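Local structure of acetyl-CoA acetyltransferase (Mycobacterium smegmatis, 4EGV) at residues V25-E30 against N231-A236; S41-A46 against P94-R99; L54-A59 against E394-P399; V109-G114 against Q119-E124; P374-L379 against S384-A389. The protein adopts the thiolase fold as a monomer and may transfer acyl groups. All blocks are in the same frame, centred on the assembly; numbering follows the deposited sequence.

Interaction 1: V25-E30 against N231-A236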
# COMPACT_ATOMS: atom_id res chain seq x y z
N VAL A 25 18.83 7.12 4.95
CA VAL A 25 17.65 6.31 5.24
C VAL A 25 17.84 5.62 6.60
O VAL A 25 18.95 5.29 7.02
CB VAL A 25 17.30 5.30 4.08
CG1 VAL A 25 16.94 6.03 2.82
CG2 VAL A 25 18.39 4.33 3.79
N GLY A 26 16.76 5.41 7.32
CA GLY A 26 16.92 4.80 8.61
C GLY A 26 15.84 3.85 8.95
O GLY A 26 14.71 4.15 8.75
N GLN A 27 16.21 2.70 9.47
CA GLN A 27 15.22 1.75 10.00
C GLN A 27 15.50 1.36 11.44
O GLN A 27 16.61 1.36 11.85
CB GLN A 27 15.17 0.53 9.11
CG GLN A 27 14.38 0.75 7.89
CD GLN A 27 14.46 -0.39 6.96
OE1 GLN A 27 15.45 -0.55 6.23
NE2 GLN A 27 13.41 -1.21 6.95
N PHE A 28 14.48 1.04 12.20
CA PHE A 28 14.67 0.56 13.55
C PHE A 28 13.56 -0.36 13.98
O PHE A 28 12.39 -0.07 13.72
CB PHE A 28 14.72 1.73 14.51
CG PHE A 28 14.98 1.34 15.93
CD1 PHE A 28 16.24 0.96 16.32
CD2 PHE A 28 13.95 1.37 16.88
CE1 PHE A 28 16.52 0.62 17.64
CE2 PHE A 28 14.19 1.02 18.19
CZ PHE A 28 15.47 0.66 18.59
N THR A 29 13.93 -1.46 14.65
CA THR A 29 12.97 -2.39 15.26
C THR A 29 13.36 -2.66 16.72
O THR A 29 14.53 -2.85 17.01
CB THR A 29 12.90 -3.73 14.47
OG1 THR A 29 12.45 -3.47 13.14
CG2 THR A 29 11.93 -4.72 15.11
N GLU A 30 12.36 -2.69 17.62
CA GLU A 30 12.54 -3.09 19.04
C GLU A 30 11.76 -4.37 19.45
O GLU A 30 10.61 -4.56 19.06
CB GLU A 30 12.18 -1.93 19.96
CG GLU A 30 12.33 -2.21 21.45
CD GLU A 30 11.63 -1.17 22.32
OE1 GLU A 30 10.59 -0.58 21.92
OE2 GLU A 30 12.11 -0.95 23.44
N ASN A 231 15.09 -10.84 6.34
CA ASN A 231 15.17 -9.44 6.67
C ASN A 231 15.25 -9.28 8.20
O ASN A 231 14.32 -9.67 8.91
CB ASN A 231 13.96 -8.72 6.07
CG ASN A 231 14.00 -7.20 6.23
OD1 ASN A 231 14.77 -6.66 6.99
ND2 ASN A 231 13.15 -6.52 5.51
N PRO A 232 16.37 -8.73 8.72
CA PRO A 232 16.53 -8.52 10.18
C PRO A 232 15.48 -7.55 10.77
O PRO A 232 15.12 -7.65 11.93
CB PRO A 232 17.93 -7.92 10.32
CG PRO A 232 18.58 -8.00 8.94
CD PRO A 232 17.53 -8.23 7.94
N TYR A 233 14.97 -6.65 9.96
CA TYR A 233 14.01 -5.69 10.40
C TYR A 233 12.63 -6.26 10.55
O TYR A 233 11.76 -5.62 11.10
CB TYR A 233 13.99 -4.51 9.46
CG TYR A 233 15.20 -3.63 9.58
CD1 TYR A 233 15.40 -2.84 10.71
CD2 TYR A 233 16.15 -3.57 8.55
CE1 TYR A 233 16.50 -2.02 10.82
CE2 TYR A 233 17.27 -2.72 8.67
CZ TYR A 233 17.41 -1.97 9.81
OH TYR A 233 18.46 -1.16 9.98
N SER A 234 12.43 -7.48 10.05
CA SER A 234 11.17 -8.21 10.26
C SER A 234 10.98 -8.55 11.72
O SER A 234 11.90 -8.97 12.41
CB SER A 234 11.15 -9.50 9.48
OG SER A 234 11.08 -9.25 8.12
N SER A 235 9.75 -8.39 12.18
CA SER A 235 9.48 -8.69 13.55
C SER A 235 8.87 -10.08 13.57
O SER A 235 7.88 -10.33 12.86
CB SER A 235 8.52 -7.66 14.13
OG SER A 235 8.19 -8.00 15.46
N ALA A 236 9.51 -10.96 14.36
CA ALA A 236 9.12 -12.36 14.53
C ALA A 236 8.52 -13.05 13.26
O ALA A 236 7.35 -13.40 13.25
CB ALA A 236 8.18 -12.51 15.75

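Interaction 2: S41-A46 against P94-R99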
# COMPACT_ATOMS: atom_id res chain seq x y z
N SER A 41 8.11 4.55 23.04
CA SER A 41 6.97 5.30 22.58
C SER A 41 7.10 5.45 21.10
O SER A 41 8.13 5.20 20.54
CB SER A 41 6.89 6.64 23.27
OG SER A 41 7.73 7.56 22.69
N SER A 42 6.04 5.85 20.44
CA SER A 42 6.13 5.99 19.00
C SER A 42 7.10 7.15 18.59
O SER A 42 7.80 7.02 17.59
CB SER A 42 4.74 6.00 18.32
OG SER A 42 4.18 7.29 18.15
N VAL A 43 7.16 8.23 19.40
CA VAL A 43 8.16 9.30 19.24
C VAL A 43 9.54 8.70 19.32
O VAL A 43 10.34 8.90 18.43
CB VAL A 43 7.95 10.47 20.25
CG1 VAL A 43 9.20 11.30 20.46
CG2 VAL A 43 6.80 11.36 19.79
N GLU A 44 9.79 7.91 20.36
CA GLU A 44 11.13 7.33 20.57
C GLU A 44 11.61 6.47 19.37
O GLU A 44 12.78 6.50 18.99
CB GLU A 44 11.22 6.56 21.93
CG GLU A 44 11.24 7.45 23.25
CD GLU A 44 11.12 6.64 24.62
OE1 GLU A 44 10.17 5.85 24.84
OE2 GLU A 44 12.00 6.82 25.50
N LEU A 45 10.68 5.73 18.78
CA LEU A 45 10.96 4.85 17.64
C LEU A 45 11.29 5.59 16.32
O LEU A 45 12.17 5.18 15.54
CB LEU A 45 9.78 3.92 17.39
CG LEU A 45 9.49 2.80 18.39
CD1 LEU A 45 8.09 2.22 18.22
CD2 LEU A 45 10.54 1.71 18.43
N ALA A 46 10.56 6.67 16.09
CA ALA A 46 10.78 7.54 14.98
C ALA A 46 12.07 8.29 15.19
O ALA A 46 12.74 8.61 14.25
CB ALA A 46 9.60 8.52 14.85
N PRO A 94 5.66 15.27 15.19
CA PRO A 94 6.78 15.66 14.37
C PRO A 94 7.81 16.59 15.01
O PRO A 94 8.98 16.33 14.85
CB PRO A 94 6.11 16.32 13.17
CG PRO A 94 4.85 15.73 13.14
CD PRO A 94 4.41 15.64 14.52
N ARG A 95 7.40 17.65 15.71
CA ARG A 95 8.34 18.48 16.53
C ARG A 95 9.04 17.80 17.72
O ARG A 95 10.15 18.16 18.03
CB ARG A 95 7.70 19.80 17.01
CG ARG A 95 7.81 20.84 15.98
CD ARG A 95 7.30 22.17 16.38
NE ARG A 95 7.08 22.87 15.14
CZ ARG A 95 8.05 23.39 14.37
NH1 ARG A 95 9.35 23.30 14.72
NH2 ARG A 95 7.69 23.96 13.21
N SER A 96 8.39 16.83 18.37
CA SER A 96 9.06 16.11 19.43
C SER A 96 10.23 15.32 18.86
O SER A 96 11.24 15.15 19.55
CB SER A 96 8.12 15.13 20.16
OG SER A 96 6.85 15.62 20.48
N VAL A 97 10.07 14.80 17.63
CA VAL A 97 11.05 13.98 16.96
C VAL A 97 12.18 14.88 16.58
O VAL A 97 13.34 14.53 16.74
CB VAL A 97 10.46 13.19 15.70
CG1 VAL A 97 11.57 12.62 14.81
CG2 VAL A 97 9.54 12.05 16.16
N ALA A 98 11.83 16.08 16.15
CA ALA A 98 12.81 17.10 15.79
C ALA A 98 13.70 17.51 16.97
O ALA A 98 14.89 17.66 16.80
CB ALA A 98 12.11 18.29 15.23
N ARG A 99 13.11 17.65 18.16
CA ARG A 99 13.78 18.19 19.34
C ARG A 99 14.78 17.15 19.77
O ARG A 99 15.97 17.44 20.04
CB ARG A 99 12.76 18.50 20.47
CG ARG A 99 13.15 19.64 21.53
CD ARG A 99 11.87 20.43 22.07
NE ARG A 99 10.89 19.51 22.68
CZ ARG A 99 9.61 19.29 22.32
NH1 ARG A 99 9.01 19.96 21.33
NH2 ARG A 99 8.93 18.38 23.00

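Interaction 3: L54-A59 against E394-P399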
# COMPACT_ATOMS: atom_id res chain seq x y z
N LEU A 54 20.27 10.34 9.69
CA LEU A 54 21.27 11.37 9.82
C LEU A 54 22.67 10.79 9.84
O LEU A 54 23.61 11.44 9.43
CB LEU A 54 21.05 12.11 11.12
CG LEU A 54 20.41 13.50 11.13
CD1 LEU A 54 19.22 13.60 10.22
CD2 LEU A 54 20.06 13.84 12.55
N HIS A 55 22.81 9.58 10.34
CA HIS A 55 24.10 8.95 10.30
C HIS A 55 24.47 8.29 8.99
O HIS A 55 25.65 8.26 8.61
CB HIS A 55 24.27 7.91 11.38
CG HIS A 55 25.70 7.76 11.79
ND1 HIS A 55 26.48 6.69 11.42
CD2 HIS A 55 26.51 8.62 12.45
CE1 HIS A 55 27.70 6.87 11.90
NE2 HIS A 55 27.75 8.03 12.52
N ASP A 56 23.45 7.76 8.33
CA ASP A 56 23.57 7.11 7.07
C ASP A 56 24.16 8.03 6.01
O ASP A 56 24.90 7.57 5.16
CB ASP A 56 22.20 6.62 6.63
CG ASP A 56 22.27 5.69 5.45
OD1 ASP A 56 22.88 4.60 5.59
OD2 ASP A 56 21.67 6.06 4.40
N CYS A 57 23.89 9.31 6.10
CA CYS A 57 24.34 10.26 5.09
C CYS A 57 25.81 10.60 5.04
O CYS A 57 26.22 11.26 4.14
CB CYS A 57 23.51 11.54 5.12
SG CYS A 57 23.93 12.77 6.25
N GLY A 58 26.58 10.15 6.01
CA GLY A 58 28.01 10.33 6.03
C GLY A 58 28.56 11.70 6.31
O GLY A 58 29.70 11.97 6.03
N ALA A 59 27.77 12.56 6.87
CA ALA A 59 28.20 13.88 7.21
C ALA A 59 27.94 13.99 8.66
O ALA A 59 27.45 13.08 9.24
CB ALA A 59 27.41 14.87 6.51
N GLU A 394 19.58 -0.76 -1.84
CA GLU A 394 19.79 -1.71 -2.90
C GLU A 394 20.30 -0.99 -4.13
O GLU A 394 21.07 -1.55 -4.90
CB GLU A 394 18.50 -2.48 -3.17
CG GLU A 394 18.71 -3.89 -3.74
CD GLU A 394 19.04 -5.00 -2.67
OE1 GLU A 394 20.20 -5.06 -2.18
OE2 GLU A 394 18.14 -5.83 -2.38
N MSE A 395 19.89 0.27 -4.31
CA MSE A 395 20.33 1.11 -5.43
C MSE A 395 21.74 1.71 -5.30
O MSE A 395 22.41 1.94 -6.31
CB MSE A 395 19.29 2.19 -5.78
CG MSE A 395 18.03 1.63 -6.42
SE MSE A 395 18.29 0.22 -7.84
CE MSE A 395 18.29 -1.54 -6.93
N ARG A 396 22.20 1.93 -4.08
CA ARG A 396 23.58 2.32 -3.87
C ARG A 396 24.54 1.17 -4.19
O ARG A 396 25.64 1.39 -4.69
CB ARG A 396 23.81 2.80 -2.45
CG ARG A 396 23.17 4.09 -2.12
CD ARG A 396 22.87 4.14 -0.65
NE ARG A 396 22.47 5.46 -0.18
CZ ARG A 396 22.15 5.73 1.07
NH1 ARG A 396 22.15 4.77 1.98
NH2 ARG A 396 21.81 6.95 1.42
N ASP A 397 24.11 -0.05 -3.90
CA ASP A 397 24.88 -1.26 -4.10
C ASP A 397 25.01 -1.66 -5.55
O ASP A 397 25.93 -2.38 -5.89
CB ASP A 397 24.24 -2.44 -3.33
CG ASP A 397 24.85 -2.63 -1.93
OD1 ASP A 397 25.44 -1.67 -1.38
OD2 ASP A 397 24.75 -3.76 -1.38
N LYS A 398 24.07 -1.22 -6.39
CA LYS A 398 23.98 -1.55 -7.82
C LYS A 398 23.82 -0.25 -8.59
O LYS A 398 22.76 0.03 -9.15
CB LYS A 398 22.79 -2.47 -8.09
CG LYS A 398 22.88 -3.82 -7.46
CD LYS A 398 21.56 -4.58 -7.53
CE LYS A 398 21.80 -6.02 -7.12
NZ LYS A 398 20.60 -6.85 -6.99
N PRO A 399 24.89 0.56 -8.63
CA PRO A 399 24.74 1.92 -9.19
C PRO A 399 24.33 1.91 -10.68
O PRO A 399 24.82 1.10 -11.44
CB PRO A 399 26.12 2.57 -8.98
CG PRO A 399 26.90 1.59 -8.11
CD PRO A 399 26.30 0.24 -8.32

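Interaction 4: V109-G114 against Q119-E124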
# COMPACT_ATOMS: atom_id res chain seq x y z
N VAL A 109 4.97 18.93 9.54
CA VAL A 109 3.76 18.42 8.87
C VAL A 109 3.31 17.10 9.44
O VAL A 109 4.12 16.24 9.67
CB VAL A 109 3.95 18.31 7.29
CG1 VAL A 109 2.79 17.70 6.64
CG2 VAL A 109 4.18 19.65 6.69
N LEU A 110 2.00 16.96 9.69
CA LEU A 110 1.37 15.67 10.05
C LEU A 110 0.47 15.27 8.90
O LEU A 110 -0.52 15.93 8.61
CB LEU A 110 0.59 15.74 11.38
CG LEU A 110 0.05 14.41 11.95
CD1 LEU A 110 1.15 13.32 12.13
CD2 LEU A 110 -0.74 14.61 13.25
N GLU A 111 0.83 14.19 8.23
CA GLU A 111 0.24 13.84 6.94
C GLU A 111 -1.10 13.12 7.14
O GLU A 111 -1.43 12.71 8.26
CB GLU A 111 1.27 13.04 6.11
CG GLU A 111 0.80 12.35 4.75
CD GLU A 111 0.32 13.30 3.59
OE1 GLU A 111 -0.28 14.37 3.84
OE2 GLU A 111 0.54 12.94 2.40
N VAL A 112 -1.90 13.02 6.08
CA VAL A 112 -3.14 12.23 6.06
C VAL A 112 -2.91 10.72 6.22
O VAL A 112 -1.85 10.22 5.96
CB VAL A 112 -4.02 12.51 4.75
CG1 VAL A 112 -4.45 14.02 4.65
CG2 VAL A 112 -3.31 12.02 3.46
N ILE A 113 -3.93 9.99 6.63
CA ILE A 113 -3.84 8.52 6.79
C ILE A 113 -3.60 7.82 5.44
O ILE A 113 -3.90 8.36 4.39
CB ILE A 113 -5.14 7.92 7.51
CG1 ILE A 113 -4.85 6.62 8.23
CG2 ILE A 113 -6.33 7.72 6.54
CD1 ILE A 113 -4.45 6.76 9.72
N GLY A 114 -3.03 6.61 5.51
CA GLY A 114 -3.11 5.60 4.45
C GLY A 114 -1.74 5.11 4.08
O GLY A 114 -0.79 5.83 4.23
N GLN A 119 5.24 7.45 0.28
CA GLN A 119 5.68 7.69 -1.07
C GLN A 119 5.07 8.97 -1.66
O GLN A 119 5.75 9.71 -2.36
CB GLN A 119 5.50 6.44 -1.96
CG GLN A 119 5.91 6.60 -3.34
CD GLN A 119 7.33 6.80 -3.47
OE1 GLN A 119 7.77 7.90 -3.76
NE2 GLN A 119 8.09 5.77 -3.27
N HIS A 120 3.81 9.26 -1.32
CA HIS A 120 3.19 10.56 -1.62
C HIS A 120 4.04 11.74 -1.05
O HIS A 120 4.27 12.75 -1.72
CB HIS A 120 1.74 10.59 -1.12
CG HIS A 120 0.90 11.69 -1.70
ND1 HIS A 120 0.91 13.00 -1.21
CD2 HIS A 120 -0.04 11.67 -2.67
CE1 HIS A 120 0.04 13.73 -1.90
NE2 HIS A 120 -0.54 12.95 -2.80
N LEU A 121 4.51 11.56 0.17
CA LEU A 121 5.30 12.54 0.88
C LEU A 121 6.66 12.78 0.26
O LEU A 121 7.08 13.93 0.10
CB LEU A 121 5.50 12.04 2.31
CG LEU A 121 5.14 12.89 3.52
CD1 LEU A 121 4.12 13.99 3.25
CD2 LEU A 121 4.65 11.91 4.57
N ALA A 122 7.36 11.68 -0.05
CA ALA A 122 8.63 11.78 -0.74
C ALA A 122 8.46 12.47 -2.10
O ALA A 122 9.25 13.30 -2.44
CB ALA A 122 9.27 10.44 -0.89
N THR A 123 7.44 12.14 -2.87
CA THR A 123 7.17 12.83 -4.11
C THR A 123 6.85 14.34 -3.92
O THR A 123 7.40 15.19 -4.62
CB THR A 123 6.07 12.12 -4.91
OG1 THR A 123 6.45 10.76 -5.13
CG2 THR A 123 5.77 12.84 -6.24
N GLU A 124 5.95 14.66 -3.00
CA GLU A 124 5.64 16.03 -2.68
C GLU A 124 6.86 16.87 -2.21
O GLU A 124 7.02 18.00 -2.65
CB GLU A 124 4.51 16.06 -1.64
CG GLU A 124 3.91 17.41 -1.30
CD GLU A 124 3.53 17.50 0.16
OE1 GLU A 124 2.87 16.59 0.69
OE2 GLU A 124 3.92 18.48 0.81

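Interaction 5: P374-L379 against S384-A389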
# COMPACT_ATOMS: atom_id res chain seq x y z
N PRO A 374 1.81 -8.84 5.79
CA PRO A 374 1.54 -9.80 6.82
C PRO A 374 2.88 -10.06 7.50
O PRO A 374 2.98 -9.90 8.70
CB PRO A 374 1.05 -11.00 6.06
CG PRO A 374 0.69 -10.52 4.83
CD PRO A 374 1.54 -9.43 4.48
N PHE A 375 3.89 -10.43 6.71
CA PHE A 375 5.07 -11.11 7.18
C PHE A 375 6.11 -10.23 7.82
O PHE A 375 6.71 -10.61 8.75
CB PHE A 375 5.70 -11.94 6.05
CG PHE A 375 4.72 -12.68 5.22
CD1 PHE A 375 4.11 -13.80 5.68
CD2 PHE A 375 4.39 -12.24 3.97
CE1 PHE A 375 3.20 -14.44 4.91
CE2 PHE A 375 3.50 -12.89 3.24
CZ PHE A 375 2.91 -13.98 3.69
N PHE A 376 6.30 -9.07 7.27
CA PHE A 376 7.26 -8.08 7.75
C PHE A 376 6.88 -7.53 9.12
O PHE A 376 7.76 -7.25 9.93
CB PHE A 376 7.47 -6.95 6.73
CG PHE A 376 8.45 -5.87 7.18
CD1 PHE A 376 9.81 -6.14 7.32
CD2 PHE A 376 8.01 -4.57 7.45
CE1 PHE A 376 10.70 -5.14 7.72
CE2 PHE A 376 8.90 -3.57 7.85
CZ PHE A 376 10.24 -3.87 8.00
N GLY A 377 5.58 -7.39 9.36
CA GLY A 377 5.04 -6.84 10.59
C GLY A 377 4.56 -5.43 10.39
O GLY A 377 5.16 -4.65 9.63
N GLY A 378 3.47 -5.08 11.07
CA GLY A 378 2.96 -3.72 11.02
C GLY A 378 1.51 -3.66 10.62
O GLY A 378 0.99 -4.60 10.07
N LEU A 379 0.88 -2.53 10.91
CA LEU A 379 -0.53 -2.28 10.66
C LEU A 379 -0.82 -1.93 9.23
O LEU A 379 -1.94 -2.09 8.78
CB LEU A 379 -1.05 -1.15 11.54
CG LEU A 379 -1.03 -1.45 13.05
CD1 LEU A 379 -1.44 -0.19 13.88
CD2 LEU A 379 -1.73 -2.78 13.46
N SER A 384 5.47 1.37 3.55
CA SER A 384 6.25 1.79 2.38
C SER A 384 7.49 2.62 2.68
O SER A 384 8.29 2.87 1.81
CB SER A 384 5.39 2.49 1.32
OG SER A 384 4.80 1.58 0.41
N MSE A 385 7.68 3.08 3.89
CA MSE A 385 8.87 3.82 4.13
C MSE A 385 10.07 2.92 4.35
O MSE A 385 11.20 3.32 4.11
CB MSE A 385 8.69 4.68 5.34
CG MSE A 385 9.80 5.64 5.48
SE MSE A 385 9.06 7.11 6.29
CE MSE A 385 8.51 6.39 7.98
N HIS A 386 9.78 1.73 4.85
CA HIS A 386 10.73 0.65 4.88
C HIS A 386 11.12 0.16 3.45
O HIS A 386 12.27 -0.13 3.19
CB HIS A 386 10.13 -0.48 5.74
CG HIS A 386 10.00 -0.10 7.18
ND1 HIS A 386 11.07 -0.11 8.05
CD2 HIS A 386 8.94 0.34 7.90
CE1 HIS A 386 10.67 0.29 9.24
NE2 HIS A 386 9.38 0.56 9.17
N GLY A 387 10.12 0.08 2.57
CA GLY A 387 10.29 -0.14 1.15
C GLY A 387 11.24 0.83 0.49
O GLY A 387 12.19 0.41 -0.17
N ILE A 388 10.98 2.12 0.67
CA ILE A 388 11.85 3.18 0.21
C ILE A 388 13.27 3.06 0.75
O ILE A 388 14.24 3.22 0.01
CB ILE A 388 11.25 4.57 0.47
CG1 ILE A 388 9.90 4.69 -0.22
CG2 ILE A 388 12.18 5.67 0.02
CD1 ILE A 388 9.08 5.95 0.10
N ALA A 389 13.39 2.79 2.04
CA ALA A 389 14.71 2.62 2.62
C ALA A 389 15.45 1.44 1.97
O ALA A 389 16.58 1.60 1.58
CB ALA A 389 14.65 2.51 4.13

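Interaction 1: V25-E30 against N231-A236
The ring of Tyr233 lies over Gln27, with Gln27 CB 3.6 Å from the ring centroid and 22° off the normal, a CH-pi contact. Beyond CG the Gln27 chain runs extended and crosses the ring at a slant, and the amide plane stacks 20° from that of the ring. Two residues along the strand, Thr29 approaches from a different quarter: its OG1 lies near the ring plane at the edge, 3.9 Å from Tyr233 CD1. The same hydroxyl, set anti to the carbonyl carbon of its own residue, donates to Tyr233 O at 3.0 Å. Tyr233 itself is positioned by a type I turn from Asn231 to Ser234, closed by Ser234 N to Asn231 O at 3.1 Å. Inside the turn Tyr233 N donates to Asn231 OD1, 3.0 Å away, making an Asx turn. Farther out, Asn231 ND2 bonds to Thr370 O and Ser234 OG to Ala228 O. Phe28, between the two contacting strand residues, packs instead on helix 42-56. The loop after helix 210-230 is thus laid on the end of strand 20-29: the hydroxyl bond sets the position of the Tyr233 carbonyl, while the ring face covers CB and the amide plane of Gln27.

Interaction 2: S41-A46 against P94-R99
Val43 meets Ser96 and Val97 where the N-terminal end of helix 42-56 crosses helix 93-101, a helix-on-helix contact beside the large mixed sheet of the thiolase fold. The short axes pass 9.2 Å apart at a signed crossing angle of -52°. From CB, which points toward the other helix, the Val43 side chain forks into two methyls. CG1, lying anti to the backbone N (chi1 158°), stands 4.0 Å from Ser96 CB. CG2 comes equally close to Ser96 CB, and the serine methylene therefore faces both branches of the valine. CG1 also looks toward Val97 CG2, at a looser 4.4 Å. One turn on, Ala46 CB completes the patch by meeting Val97 CG2 at 3.8 Å. The side-chain contacts are apolar: the Ser96 hydroxyl turns back to Asn92 O, just before its own helix. Deeper in, Ala46 rests on Ser142 and Val97 on Phe140, both of strand 136-143, which places the two helices side by side over one strand. The start of helix 42-56 is fixed by a capping box in which Ser41 N donates to Glu44 OE1 on its anti lone pair, at 3.0 Å. The reciprocal bond runs nearly straight from Glu44 N to Ser41 OG, 3.1 Å long with an angle of 167° at the hydrogen.

Interaction 3: L54-A59 against E394-P399
Asp56 and Arg396 reach toward each other from opposite directions and meet in a salt bridge between the end of helix 42-56 and the last turn of helix 383-397. The tight part is one oxygen. Asp56 OD2 takes NH1 of Arg396 at 2.8 Å on its syn lone pair and NH2 at 3.1 Å from the same syn side, though out of the carboxylate plane. Both bonds lie close to the guanidinium plane, so the arginine grips end-on, while the carboxylate is twisted 34° against it. Arg396 spans the gap with a chain extended from CG to NE, and Asp56, its CG anti to the backbone N (chi1 -169°), swings the carboxylate out to meet it. Around this pair the contact is loose: the CA atoms of Asp56 and Arg396 are 11.9 Å apart, and contact is confined to these two partly exposed residues. Lys292 bonds to both partners, its carbonyl O accepting from Arg396 NE and its NZ donating to Asp56 O. Val25 N adds a third donor to Asp56 OD2. With two guanidinium nitrogens and a backbone N-H converging on one oxygen, the aspartate is probably held as a carboxylate, and its charge links two helices to an inner strand of the sheet.

Interaction 4: V109-G114 against Q119-E124
Gln119 O is gripped from opposite faces of its plane by Thr123 N and Thr123 OG1, each 3.0 Å away, in the helical turn from which His120 and Leu121 meet Glu111. Across the contact the Glu111 side chain slides past that of Leu121 in the opposite direction. Its CB and CG face Leu121 CD2, each 3.9 Å off, and the carboxylate continues over the other methyl, with OE2 3.8 Å from Leu121 CD1. CG of Glu111 is anti to the backbone N, and a bend at chi2 of 64° folds the acid back beside its own chain. There OE1 accepts from Val112 N at 3.1 Å, met from above the carboxylate plane, which limits the rotation of the group. OE2 looks obliquely at the His120 ring, 3.6 Å from ND1, with the two flat groups 44° apart. On the loop side, Glu111 O is taken by Arg75 NE; on the helix side, Thr123 and His120 pack on strand 294-303. Strand 107-110, helix 117-130 and the parallel strand 136-143 form a beta-alpha-beta crossover, and this contact packs the strand-to-helix connection on the helix; classical thiolases carry their nucleophilic cysteine at this helix start, but neither segment here contains a cysteine.

Interaction 5: P374-L379 against S384-A389
Phe376 drives the edge of its ring against the face of His386, a T-shaped pair that joins the short helix 373-376 to helix 383-397 in the buried middle of the thiolase fold. The ring centroids are 5.2 Å apart and the planes stand at 60°. CE2 of Phe376 lies above the imidazole, nearer its rim than its centre, and touches His386 CG at 3.7 Å. The same CE2 also meets the methylene, 3.9 Å from His386 CB. Phe376 carries CG anti to its backbone nitrogen (chi1 179°), which sends the ring away from its helix and across to the histidine. The side-chain amide of Gln27 lies close to His386 ND1, while Ala273 of strand 271-279 lies against the imidazole side chain. Around Phe376 the loop residues Asn231, Tyr233 and Ser234 pack on its side chain, and its carbonyl O takes the N-H of Ser235. Gly377, the first residue past the helix, adopts a positive phi, and Gly378 repeats it, so the chain leaves the helix in an extended course toward Leu379, whose N bonds to Glu143 OE2. The second atom at the leading edge of Phe376, CZ, sits 3.9 Å from His386 ND1.

From the N terminus, strand 20-29 opens interaction 1, whose loop closes some 200 residues on at 231-236; helix 42-56 follows and gives its start to interaction 2 and its end to interaction 3. Interaction 2 closes at 94-99, nested within interaction 1. Interaction 4 is a local closure, nested within interactions 1 and 3, and touches interaction 2 through Pro94 and Val109. Interaction 5 closes late and locally, inside the long loop of interaction 3, which crosses both 1 and 2 before ending at 394-399. Interactions 1 and 5 lie about 9 Å apart between centres. Together the five tie strand 20-29, the 231-236 loop and helices 42-56, 93-101, 117-130, 373-376 and 383-397 around the mixed sheet.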